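Local coordinates for exopolygalacturonase (Yersinia enterocolitica, PDB 2UVE), which probably hydrolyses polygalacturonate, the backbone of pectin, by attacking the ends of its chains, at residues Ala377-Gly382 and Thr400-Ile405. Sequence-based numbering, arbitrary orientation.
Sequences ANNGDG and TGDDCI. With NI (nickel (II) ion), chain C; SO4 (sulfate ion), chain I.
G382 and D403 make the straighter of two backbone hydrogen bonds between the loops 377-382 and 400-405: G382 N meets D403 O at 2.9 Å, in the carbonyl plane, with an N-H...O angle of 153°. Packing is closest here, since the same oxygen also lies 2.9 Å from D381 CB. A methyl group fills in beside it, T400 CG2 resting 3.7 Å from G382 CA. The second bond is more bent: D402 N reaches G380 O over 3.1 Å from well above the carbonyl plane. G380, at the centre of an inverse gamma turn, offers that oxygen to T374 as well. The loops are stacked turns of neighbouring coils in the parallel beta-helix of glycoside hydrolase family 28, each linking two successive strands of its own coil. NGDG and GDD correspond to the family's NTDG and GDD motifs, which supply active-site acids, so the gathering of D381, D402 and D403 is consistent with a catalytic centre, with D403 OD2 also held by N406. Beyond D402 the contact becomes looser and relies on solvent. With CG swung far from the backbone N (chi1 -152°), the D402 carboxylate lies alongside the amide of N379, which is partly exposed, both side chains pointing the same way and their planes 29° apart. The gap of 3.8 Å between N379 ND2 and D402 OD2 shows proximity rather than a direct bond. A water completes the link, donating to D402 OD2 at 2.7 Å and accepting from N379 N. N379 ND2 instead donates to O4 of a sulfate at 2.7 Å, probably a crystallisation anion, while R330 holds the amide oxygen. Nearby, buried G401 gives its carbonyl oxygen to a nickel ion, whose shell is completed by three waters, D376 and H435.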
loop_
_atom_site.group_PDB
_atom_site.type_symbol
_atom_site.label_atom_id
_atom_site.label_comp_id
_atom_site.label_asym_id
_atom_site.label_seq_id
_atom_site.Cartn_x
_atom_site.Cartn_y
_atom_site.Cartn_z
ATOM N N ALA A 377 15.417 2.949 -1.585
ATOM C CA ALA A 377 15.248 3.919 -2.693
ATOM C C ALA A 377 14.427 5.165 -2.249
ATOM O O ALA A 377 13.245 5.055 -1.804
ATOM C CB ALA A 377 14.536 3.240 -3.886
ATOM N N ASN A 378 15.066 6.330 -2.371
ATOM C CA ASN A 378 14.494 7.596 -1.972
ATOM C C ASN A 378 13.191 7.856 -2.720
ATOM O O ASN A 378 13.163 7.860 -3.953
ATOM C CB ASN A 378 15.489 8.739 -2.155
ATOM C CG ASN A 378 15.132 9.972 -1.311
ATOM O OD1 ASN A 378 14.324 9.914 -0.372
ATOM N ND2 ASN A 378 15.762 11.066 -1.616
ATOM N N ASN A 379 12.130 8.047 -1.930
ATOM C CA ASN A 379 10.706 8.150 -2.341
ATOM C C ASN A 379 10.085 6.877 -2.935
ATOM O O ASN A 379 9.019 6.927 -3.572
ATOM C CB ASN A 379 10.474 9.408 -3.203
ATOM C CG ASN A 379 11.180 10.643 -2.605
ATOM O OD1 ASN A 379 12.227 11.080 -3.105
ATOM N ND2 ASN A 379 10.682 11.106 -1.461
ATOM N N GLY A 380 10.734 5.734 -2.709
ATOM C CA GLY A 380 10.231 4.490 -3.269
ATOM C C GLY A 380 9.170 3.919 -2.332
ATOM O O GLY A 380 9.437 2.933 -1.600
ATOM N N ASP A 381 7.978 4.528 -2.326
ATOM C CA ASP A 381 6.885 3.995 -1.529
ATOM C C ASP A 381 6.324 2.761 -2.210
ATOM O O ASP A 381 6.528 2.593 -3.393
ATOM C CB ASP A 381 5.796 5.040 -1.203
ATOM C CG ASP A 381 5.431 5.912 -2.375
ATOM O OD1 ASP A 381 5.695 5.532 -3.559
ATOM O OD2 ASP A 381 4.841 6.995 -2.091
ATOM N N GLY A 382 5.631 1.906 -1.463
ATOM C CA GLY A 382 5.131 0.629 -1.986
ATOM C C GLY A 382 3.958 0.848 -2.921
ATOM O O GLY A 382 4.070 0.590 -4.110
ATOM N N THR A 400 10.133 -1.257 2.010
ATOM C CA THR A 400 10.088 -0.112 1.060
ATOM C C THR A 400 11.074 1.006 1.400
ATOM O O THR A 400 11.473 1.215 2.561
ATOM C CB THR A 400 8.625 0.407 0.875
ATOM O OG1 THR A 400 8.093 0.758 2.152
ATOM C CG2 THR A 400 7.697 -0.682 0.269
ATOM N N GLY A 401 11.497 1.741 0.368
ATOM C CA GLY A 401 12.342 2.871 0.618
ATOM C C GLY A 401 11.614 4.055 1.237
ATOM O O GLY A 401 12.259 4.914 1.814
ATOM N N ASP A 402 10.293 4.109 1.118
ATOM C CA ASP A 402 9.489 5.199 1.722
ATOM C C ASP A 402 8.277 4.587 2.421
ATOM O O ASP A 402 8.375 3.491 3.011
ATOM C CB ASP A 402 9.099 6.260 0.649
ATOM C CG ASP A 402 8.907 7.667 1.235
ATOM O OD1 ASP A 402 7.827 7.964 1.785
ATOM O OD2 ASP A 402 9.856 8.480 1.175
ATOM N N ASP A 403 7.131 5.254 2.377
ATOM C CA ASP A 403 5.885 4.698 2.989
ATOM C C ASP A 403 5.524 3.375 2.341
ATOM O O ASP A 403 5.712 3.236 1.125
ATOM C CB ASP A 403 4.712 5.641 2.768
ATOM C CG ASP A 403 4.951 7.020 3.342
ATOM O OD1 ASP A 403 5.718 7.168 4.316
ATOM O OD2 ASP A 403 4.324 7.958 2.851
ATOM N N CYS A 404 5.004 2.419 3.122
ATOM C CA CYS A 404 4.525 1.165 2.546
ATOM C C CYS A 404 3.241 1.419 1.708
ATOM O O CYS A 404 3.195 1.113 0.514
ATOM C CB CYS A 404 4.310 0.088 3.644
ATOM S SG CYS A 404 5.767 -0.161 4.748
ATOM N N ILE A 405 2.199 1.949 2.353
ATOM C CA ILE A 405 0.916 2.296 1.703
ATOM C C ILE A 405 0.617 3.762 2.065
ATOM O O ILE A 405 0.544 4.113 3.256
ATOM C CB ILE A 405 -0.284 1.405 2.147
ATOM C CG1 ILE A 405 -0.057 -0.099 1.829
ATOM C CG2 ILE A 405 -1.597 1.815 1.447
ATOM C CD1 ILE A 405 -1.123 -1.004 2.596
HETATM NI NI NI C . 13.450 4.951 3.547
HETATM S S SO4 I . 12.821 13.149 1.199
HETATM O O1 SO4 I . 13.600 12.153 1.950
HETATM O O2 SO4 I . 12.324 14.170 2.123
HETATM O O3 SO4 I . 13.646 13.735 0.120
HETATM O O4 SO4 I . 11.644 12.534 0.590
HETATM O O HOH W 1 12.467 7.908 1.063
HETATM O O HOH W 2 12.486 2.891 4.190
HETATM O O HOH W 3 14.747 5.142 5.321
HETATM O O HOH W 4 14.301 6.861 2.793
#